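Local coordinates for protein adenosine deaminase (Burkholderia ambifaria, PDB 4GXW) that binds a zinc ion and, as a member of the adenosine and AMP deaminase family, probably removes the amino group of a purine such as adenosine or adenine by hydrolysis, at residues 38-43 / 97-103; 107-111 / 308-312; 184-188 / 199-203. One frame throughout, in Å; residues are numbered along the deposited sequence.

Contact 1 of 3, residues 38-43 / 97-103; sequences LLGAVR and IAYEYLE
R43 reaches E100 and E103 while L38, L39, A41 and V42 pack on I97, A98 and Y101: in this metal-dependent hydrolase barrel, the loop that follows strand 31-33, just past the zinc ligands H35 and H37, is laid against helix 91-106. The apolar part centres on I97. Its CD1 lies 3.8 Å from L38 CG and meets L39 CD1, while its CG2 faces V42 CG2. L38, with CG anti to the backbone N (chi1 -178°), lays its CD1 on the helix backbone, 3.6 Å from A98 CA. A41 CB approaches the Y101 ring obliquely, 3.7 Å from its CD1; Y101 OH bonds to E33.

One water donates to both A41 O and I97 O; a second joins R43 N to E100 OE1, which T46 also holds, and a third accepts from R43 NH1 and donates to E103 OE1.

The charged part is a salt-bridge network. The extended R43 chain spreads its guanidinium over E100, with CB beneath its centre and the carboxylate plane 6° from parallel; the E100 OE1 to R43 NH1 salt bridge is long, 3.8 Å, and purely electrostatic. E100 OE2 pairs with R96, and R43 NE with D104. R43 NH2 gives a weak bond to E100 O and a nearly straight one, 2.9 Å, to E103 OE1. That oxygen lies in the guanidinium plane, yet the N-H reaches it from above the carboxylate plane.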
loop_
_atom_site.group_PDB
_atom_site.type_symbol
_atom_site.label_atom_id
_atom_site.label_comp_id
_atom_site.label_asym_id
_atom_site.label_seq_id
_atom_site.Cartn_x
_atom_site.Cartn_y
_atom_site.Cartn_z
ATOM N N LEU A 38 -6.536 1.331 -4.312
ATOM C CA LEU A 38 -7.034 2.027 -5.494
ATOM C C LEU A 38 -7.878 3.252 -5.138
ATOM O O LEU A 38 -7.661 4.345 -5.668
ATOM C CB LEU A 38 -7.869 1.063 -6.339
ATOM C CG LEU A 38 -8.422 1.654 -7.636
ATOM C CD1 LEU A 38 -7.292 2.137 -8.543
ATOM C CD2 LEU A 38 -9.310 0.640 -8.336
ATOM N N LEU A 39 -8.829 3.071 -4.230
ATOM C CA LEU A 39 -9.765 4.131 -3.890
ATOM C C LEU A 39 -9.135 5.197 -2.987
ATOM O O LEU A 39 -9.733 6.246 -2.754
ATOM C CB LEU A 39 -11.049 3.547 -3.275
ATOM C CG LEU A 39 -12.165 3.182 -4.272
ATOM C CD1 LEU A 39 -11.695 2.155 -5.309
ATOM C CD2 LEU A 39 -13.402 2.678 -3.532
ATOM N N GLY A 40 -7.927 4.925 -2.496
ATOM C CA GLY A 40 -7.149 5.929 -1.780
ATOM C C GLY A 40 -6.132 6.655 -2.655
ATOM O O GLY A 40 -5.278 7.403 -2.154
ATOM N N ALA A 41 -6.219 6.419 -3.963
ATOM C CA ALA A 41 -5.304 7.001 -4.942
ATOM C C ALA A 41 -6.048 7.807 -6.002
ATOM O O ALA A 41 -5.501 8.083 -7.062
ATOM C CB ALA A 41 -4.463 5.916 -5.604
ATOM N N VAL A 42 -7.297 8.172 -5.731
ATOM C CA VAL A 42 -8.047 8.989 -6.675
ATOM C C VAL A 42 -7.580 10.442 -6.609
ATOM O O VAL A 42 -7.529 11.035 -5.528
ATOM C CB VAL A 42 -9.567 8.891 -6.400
ATOM C CG1 VAL A 42 -10.343 9.758 -7.368
ATOM C CG2 VAL A 42 -10.025 7.434 -6.492
ATOM N N ARG A 43 -7.239 11.013 -7.761
ATOM C CA ARG A 43 -6.804 12.409 -7.807
ATOM C C ARG A 43 -7.958 13.327 -7.417
ATOM O O ARG A 43 -9.108 13.071 -7.785
ATOM C CB ARG A 43 -6.318 12.773 -9.209
ATOM C CG ARG A 43 -5.117 11.976 -9.694
ATOM C CD ARG A 43 -4.798 12.339 -11.132
ATOM N NE ARG A 43 -3.813 11.441 -11.723
ATOM C CZ ARG A 43 -3.606 11.320 -13.026
ATOM N NH1 ARG A 43 -4.301 12.053 -13.892
ATOM N NH2 ARG A 43 -2.705 10.460 -13.470
ATOM N N ILE A 97 -9.576 5.288 -12.731
ATOM C CA ILE A 97 -8.789 5.493 -11.522
ATOM C C ILE A 97 -7.607 4.524 -11.431
ATOM O O ILE A 97 -6.560 4.887 -10.889
ATOM C CB ILE A 97 -9.633 5.552 -10.218
ATOM C CG1 ILE A 97 -10.380 4.246 -9.953
ATOM C CG2 ILE A 97 -10.596 6.738 -10.278
ATOM C CD1 ILE A 97 -11.032 4.225 -8.589
ATOM N N ALA A 98 -7.745 3.325 -11.996
ATOM C CA ALA A 98 -6.612 2.398 -12.058
ATOM C C ALA A 98 -5.509 2.965 -12.956
ATOM O O ALA A 98 -4.332 2.966 -12.591
ATOM C CB ALA A 98 -7.058 1.017 -12.535
ATOM N N TYR A 99 -5.902 3.466 -14.122
ATOM C CA TYR A 99 -4.956 4.013 -15.085
ATOM C C TYR A 99 -4.248 5.229 -14.495
ATOM O O TYR A 99 -3.024 5.362 -14.625
ATOM C CB TYR A 99 -5.694 4.382 -16.371
ATOM C CG TYR A 99 -4.842 4.995 -17.458
ATOM C CD1 TYR A 99 -4.066 4.205 -18.293
ATOM C CD2 TYR A 99 -4.837 6.373 -17.664
ATOM C CE1 TYR A 99 -3.308 4.769 -19.302
ATOM C CE2 TYR A 99 -4.074 6.946 -18.676
ATOM C CZ TYR A 99 -3.312 6.137 -19.489
ATOM O OH TYR A 99 -2.550 6.699 -20.497
ATOM N N GLU A 100 -5.003 6.108 -13.836
ATOM C CA GLU A 100 -4.412 7.326 -13.277
ATOM C C GLU A 100 -3.491 7.045 -12.092
ATOM O O GLU A 100 -2.460 7.699 -11.941
ATOM C CB GLU A 100 -5.496 8.353 -12.917
ATOM C CG GLU A 100 -6.215 8.874 -14.150
ATOM C CD GLU A 100 -7.237 9.957 -13.879
ATOM O OE1 GLU A 100 -7.471 10.308 -12.702
ATOM O OE2 GLU A 100 -7.816 10.472 -14.870
ATOM N N TYR A 101 -3.852 6.075 -11.259
ATOM C CA TYR A 101 -2.974 5.658 -10.169
ATOM C C TYR A 101 -1.653 5.142 -10.738
ATOM O O TYR A 101 -0.573 5.567 -10.311
ATOM C CB TYR A 101 -3.632 4.598 -9.267
ATOM C CG TYR A 101 -2.604 3.790 -8.508
ATOM C CD1 TYR A 101 -1.712 4.403 -7.628
ATOM C CD2 TYR A 101 -2.482 2.424 -8.714
ATOM C CE1 TYR A 101 -0.739 3.663 -6.961
ATOM C CE2 TYR A 101 -1.519 1.677 -8.055
ATOM C CZ TYR A 101 -0.653 2.298 -7.183
ATOM O OH TYR A 101 0.298 1.538 -6.528
ATOM N N LEU A 102 -1.732 4.253 -11.722
ATOM C CA LEU A 102 -0.530 3.653 -12.279
ATOM C C LEU A 102 0.337 4.692 -12.995
ATOM O O LEU A 102 1.569 4.625 -12.929
ATOM C CB LEU A 102 -0.862 2.452 -13.176
ATOM C CG LEU A 102 -1.458 1.263 -12.416
ATOM C CD1 LEU A 102 -2.076 0.242 -13.354
ATOM C CD2 LEU A 102 -0.416 0.605 -11.515
ATOM N N GLU A 103 -0.293 5.663 -13.653
ATOM C CA GLU A 103 0.448 6.785 -14.234
ATOM C C GLU A 103 1.220 7.558 -13.164
ATOM O O GLU A 103 2.397 7.875 -13.330
ATOM C CB GLU A 103 -0.496 7.738 -14.966
ATOM C CG GLU A 103 0.229 8.930 -15.564
ATOM C CD GLU A 103 -0.670 9.860 -16.356
ATOM O OE1 GLU A 103 -1.910 9.806 -16.185
ATOM O OE2 GLU A 103 -0.122 10.661 -17.153
HETATM O O HOH W 1 -6.672 7.113 -9.405
HETATM O O HOH W 2 -7.803 9.526 -10.110
HETATM O O HOH W 3 -3.870 11.604 -16.877
#

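Contact 2 of 3, residues 107-111 / 308-312; sequences AHNVR and VNPSE
With chi1 of -72°, H108 turns its imidazole toward N309 and S311, and N309 sets CG between its backbone N and carbonyl carbon (chi1 67°), which puts the amide over that ring. The meeting joins two helix-end motifs of the barrel: the Schellman motif that closes helix 91-106 and leads into strand 110-117, with N109 as its C-prime residue, and the capping box that starts helix 310-319.

In the box, N309 OD1 accepts from E312 N, and E312 OE1 takes the N309 N-H with its anti lone pair. The first bond fixes the N309 amide, the second its backbone N-H. The amide stacks 26° from parallel on one face of the imidazole. N309 CG comes within 3.3 Å of H108 CE1, and N309 CB adds a CH-pi contact, 3.9 Å from the H108 ring centroid.

P310 lies obliquely beside the ring, its CB near H108 CB, and also packs its CG on V110 CG2, 3.8 Å away; K31 of strand 31-33 touches P310 and V110. The H27 ring also meets the imidazole. At the edge of the imidazole, near its plane, H108 ND1 and S311 OG share a hydrogen bond of 2.8 Å.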
loop_
_atom_site.group_PDB
_atom_site.type_symbol
_atom_site.label_atom_id
_atom_site.label_comp_id
_atom_site.label_asym_id
_atom_site.label_seq_id
_atom_site.Cartn_x
_atom_site.Cartn_y
_atom_site.Cartn_z
ATOM N N ALA A 107 5.383 7.753 -12.574
ATOM C CA ALA A 107 6.074 9.037 -12.579
ATOM C C ALA A 107 7.127 9.101 -11.472
ATOM O O ALA A 107 8.048 9.915 -11.533
ATOM C CB ALA A 107 5.073 10.181 -12.446
ATOM N N HIS A 108 6.991 8.238 -10.471
ATOM C CA HIS A 108 7.937 8.173 -9.362
ATOM C C HIS A 108 8.814 6.935 -9.432
ATOM O O HIS A 108 9.368 6.497 -8.424
ATOM C CB HIS A 108 7.202 8.267 -8.027
ATOM C CG HIS A 108 6.674 9.636 -7.760
ATOM N ND1 HIS A 108 7.455 10.631 -7.221
ATOM C CD2 HIS A 108 5.472 10.198 -8.022
ATOM C CE1 HIS A 108 6.751 11.746 -7.136
ATOM N NE2 HIS A 108 5.542 11.508 -7.613
ATOM N N ASN A 109 8.937 6.383 -10.637
ATOM C CA ASN A 109 9.786 5.224 -10.888
ATOM C C ASN A 109 9.353 3.952 -10.161
ATOM O O ASN A 109 10.173 3.065 -9.893
ATOM C CB ASN A 109 11.259 5.555 -10.636
ATOM C CG ASN A 109 11.819 6.479 -11.692
ATOM O OD1 ASN A 109 11.777 6.164 -12.890
ATOM N ND2 ASN A 109 12.312 7.640 -11.272
ATOM N N VAL A 110 8.060 3.857 -9.855
ATOM C CA VAL A 110 7.485 2.568 -9.520
ATOM C C VAL A 110 7.410 1.766 -10.817
ATOM O O VAL A 110 6.773 2.197 -11.788
ATOM C CB VAL A 110 6.098 2.706 -8.863
ATOM C CG1 VAL A 110 5.504 1.325 -8.622
ATOM C CG2 VAL A 110 6.202 3.487 -7.546
ATOM N N ARG A 111 8.075 0.615 -10.835
ATOM C CA ARG A 111 8.142 -0.216 -12.034
ATOM C C ARG A 111 7.148 -1.364 -11.982
ATOM O O ARG A 111 6.838 -1.980 -13.002
ATOM C CB ARG A 111 9.561 -0.733 -12.230
ATOM C CG ARG A 111 10.523 0.404 -12.508
ATOM C CD ARG A 111 11.969 -0.036 -12.576
ATOM N NE ARG A 111 12.838 1.089 -12.922
ATOM C CZ ARG A 111 14.162 1.015 -13.005
ATOM N NH1 ARG A 111 14.774 -0.136 -12.781
ATOM N NH2 ARG A 111 14.871 2.090 -13.324
ATOM N N VAL A 308 0.900 11.724 0.140
ATOM C CA VAL A 308 2.241 11.163 0.067
ATOM C C VAL A 308 2.411 10.368 -1.227
ATOM O O VAL A 308 1.613 9.481 -1.527
ATOM C CB VAL A 308 2.562 10.308 1.338
ATOM C CG1 VAL A 308 1.613 9.108 1.473
ATOM C CG2 VAL A 308 4.023 9.865 1.363
ATOM N N ASN A 309 3.427 10.709 -2.011
ATOM C CA ASN A 309 3.738 9.945 -3.222
ATOM C C ASN A 309 4.868 8.936 -2.914
ATOM O O ASN A 309 5.458 8.992 -1.824
ATOM C CB ASN A 309 4.036 10.891 -4.401
ATOM C CG ASN A 309 5.308 11.690 -4.213
ATOM O OD1 ASN A 309 6.349 11.142 -3.843
ATOM N ND2 ASN A 309 5.239 12.998 -4.484
ATOM N N PRO A 310 5.173 8.004 -3.847
ATOM C CA PRO A 310 6.180 6.983 -3.536
ATOM C C PRO A 310 7.550 7.579 -3.181
ATOM O O PRO A 310 8.190 7.079 -2.254
ATOM C CB PRO A 310 6.248 6.157 -4.824
ATOM C CG PRO A 310 4.837 6.245 -5.373
ATOM C CD PRO A 310 4.420 7.670 -5.074
ATOM N N SER A 311 7.989 8.624 -3.880
ATOM C CA SER A 311 9.272 9.256 -3.557
ATOM C C SER A 311 9.296 9.819 -2.137
ATOM O O SER A 311 10.323 9.758 -1.450
ATOM C CB SER A 311 9.613 10.351 -4.576
ATOM O OG SER A 311 9.714 9.804 -5.879
ATOM N N GLU A 312 8.161 10.359 -1.701
ATOM C CA GLU A 312 8.028 10.917 -0.363
ATOM C C GLU A 312 7.977 9.840 0.721
ATOM O O GLU A 312 8.500 10.038 1.823
ATOM C CB GLU A 312 6.783 11.805 -0.289
ATOM C CG GLU A 312 6.910 13.130 -1.035
ATOM C CD GLU A 312 5.605 13.901 -1.098
ATOM O OE1 GLU A 312 4.542 13.262 -1.270
ATOM O OE2 GLU A 312 5.632 15.147 -0.961
#

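Contact 3 of 3, residues 184-188 / 199-203; sequences GIGID and FWKAY
I185 and I187 point from strand 184-188 toward two aromatic rings, Y203 and F199, at the start of helix 200-208. Strand and helix are the first two elements of a beta-alpha-beta unit of the barrel that strand 212-217 completes, and the contact is part of the hydrophobic layer between them.

The two isoleucines use their CD1 methyls alike, each set over a ring face, but centre them differently. I185 CD1 sits almost on the normal of the Y203 ring, 4° off it and 3.9 Å from the centroid, about equally far from several ring carbons. That placement follows from chi1 of 64°, which seats CG1 between the backbone N and the carbonyl carbon and sends the extended chain out to the ring. I187 CD1 lies over the F199 ring but displaced toward its rim, 27° from the normal, with F199 CD2 just 3.4 Å away; the two side chains cross at about a right angle. Both are CH-pi contacts, and A202 O lies near I185 CD1.

A neighbouring strand and helix fill in: I158 of strand 151-159 touches I187, F199 and Y203, and A167 of helix 164-176 touches F199 and A202. On the other side of the strand, facing the zinc site, D188 bonds to N118 and touches the zinc ligands H37 and H216.

Y203 runs inward, crossing I187 at about a right angle, and its buried hydroxyl bonds to T214 O of strand 212-217; Y203 OH lies a tight 3.1 Å from I187 CG2.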
loop_
_atom_site.group_PDB
_atom_site.type_symbol
_atom_site.label_atom_id
_atom_site.label_comp_id
_atom_site.label_asym_id
_atom_site.label_seq_id
_atom_site.Cartn_x
_atom_site.Cartn_y
_atom_site.Cartn_z
ATOM N N GLY A 184 -4.012 -12.451 -6.270
ATOM C CA GLY A 184 -4.292 -12.956 -4.941
ATOM C C GLY A 184 -5.256 -12.077 -4.197
ATOM O O GLY A 184 -5.797 -11.132 -4.787
ATOM N N ILE A 185 -5.456 -12.383 -2.916
ATOM C CA ILE A 185 -6.382 -11.627 -2.080
ATOM C C ILE A 185 -5.697 -10.974 -0.897
ATOM O O ILE A 185 -4.623 -11.398 -0.459
ATOM C CB ILE A 185 -7.569 -12.486 -1.553
ATOM C CG1 ILE A 185 -7.068 -13.597 -0.622
ATOM C CG2 ILE A 185 -8.400 -13.034 -2.695
ATOM C CD1 ILE A 185 -8.159 -14.169 0.261
ATOM N N GLY A 186 -6.359 -9.951 -0.375
ATOM C CA GLY A 186 -5.976 -9.307 0.868
ATOM C C GLY A 186 -7.190 -9.141 1.774
ATOM O O GLY A 186 -8.286 -9.623 1.450
ATOM N N ILE A 187 -7.005 -8.481 2.917
ATOM C CA ILE A 187 -8.113 -8.151 3.815
ATOM C C ILE A 187 -7.824 -6.804 4.463
ATOM O O ILE A 187 -6.708 -6.560 4.926
ATOM C CB ILE A 187 -8.376 -9.255 4.879
ATOM C CG1 ILE A 187 -9.633 -8.934 5.684
ATOM C CG2 ILE A 187 -7.184 -9.443 5.824
ATOM C CD1 ILE A 187 -10.141 -10.119 6.500
ATOM N N ASP A 188 -8.815 -5.922 4.465
ATOM C CA ASP A 188 -8.637 -4.589 5.029
ATOM C C ASP A 188 -9.948 -4.032 5.595
ATOM O O ASP A 188 -10.881 -4.797 5.855
ATOM C CB ASP A 188 -7.970 -3.645 4.012
ATOM C CG ASP A 188 -8.702 -3.588 2.679
ATOM O OD1 ASP A 188 -9.939 -3.456 2.664
ATOM O OD2 ASP A 188 -8.032 -3.672 1.623
ATOM N N PHE A 199 -12.192 -15.116 8.876
ATOM C CA PHE A 199 -12.174 -15.225 7.415
ATOM C C PHE A 199 -11.369 -16.428 6.919
ATOM O O PHE A 199 -10.878 -16.446 5.786
ATOM C CB PHE A 199 -11.660 -13.904 6.828
ATOM C CG PHE A 199 -12.501 -12.738 7.248
ATOM C CD1 PHE A 199 -13.656 -12.428 6.545
ATOM C CD2 PHE A 199 -12.207 -12.017 8.400
ATOM C CE1 PHE A 199 -14.482 -11.395 6.951
ATOM C CE2 PHE A 199 -13.032 -10.976 8.809
ATOM C CZ PHE A 199 -14.165 -10.664 8.082
ATOM N N TRP A 200 -11.265 -17.451 7.763
ATOM C CA TRP A 200 -10.493 -18.643 7.428
ATOM C C TRP A 200 -10.956 -19.279 6.117
ATOM O O TRP A 200 -10.135 -19.769 5.338
ATOM C CB TRP A 200 -10.549 -19.680 8.566
ATOM C CG TRP A 200 -11.895 -20.299 8.775
ATOM C CD1 TRP A 200 -12.865 -19.881 9.642
ATOM C CD2 TRP A 200 -12.425 -21.458 8.115
ATOM N NE1 TRP A 200 -13.964 -20.699 9.551
ATOM C CE2 TRP A 200 -13.720 -21.675 8.620
ATOM C CE3 TRP A 200 -11.926 -22.332 7.139
ATOM C CZ2 TRP A 200 -14.530 -22.732 8.182
ATOM C CZ3 TRP A 200 -12.721 -23.370 6.710
ATOM C CH2 TRP A 200 -14.014 -23.565 7.226
ATOM N N LYS A 201 -12.259 -19.286 5.864
ATOM C CA LYS A 201 -12.771 -19.992 4.695
ATOM C C LYS A 201 -12.314 -19.371 3.375
ATOM O O LYS A 201 -11.905 -20.082 2.446
ATOM C CB LYS A 201 -14.295 -20.085 4.759
ATOM C CG LYS A 201 -14.899 -21.069 3.786
ATOM C CD LYS A 201 -16.387 -21.252 4.061
ATOM C CE LYS A 201 -17.038 -22.082 2.991
ATOM N NZ LYS A 201 -18.489 -22.132 3.262
ATOM N N ALA A 202 -12.363 -18.047 3.301
ATOM C CA ALA A 202 -11.957 -17.360 2.089
ATOM C C ALA A 202 -10.478 -17.576 1.809
ATOM O O ALA A 202 -10.080 -17.748 0.653
ATOM C CB ALA A 202 -12.268 -15.878 2.195
ATOM N N TYR A 203 -9.664 -17.570 2.863
ATOM C CA TYR A 203 -8.228 -17.806 2.697
ATOM C C TYR A 203 -7.943 -19.233 2.244
ATOM O O TYR A 203 -7.136 -19.441 1.330
ATOM C CB TYR A 203 -7.432 -17.401 3.958
ATOM C CG TYR A 203 -7.186 -15.906 3.981
ATOM C CD1 TYR A 203 -8.181 -15.020 4.381
ATOM C CD2 TYR A 203 -5.980 -15.382 3.550
ATOM C CE1 TYR A 203 -7.965 -13.646 4.356
ATOM C CE2 TYR A 203 -5.762 -14.015 3.521
ATOM C CZ TYR A 203 -6.758 -13.160 3.921
ATOM O OH TYR A 203 -6.529 -11.801 3.875
#

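How the contacts relate
Contacts 1 and 2 come in series along the chain and are joined through helix 91-106, which packs against the loop 38-43 in contact 1 and then ends where contact 2 begins; their centres are 13 Å apart. Contact 3 lies within the long chain span that contact 2 closes, with centres 28 Å apart on opposite sides of the chain's centre and 23 Å from contact 1. Contacts 2 and 3 reach the same parallel sheet, through strands 110-117 and 184-188. Contact 1 sets a loop on a helix, whereas contacts 2 and 3 join helix starts to, or next to, barrel strands, the zinc ligands H35 and H37 preceding contact 1 and H216 standing beside contact 3.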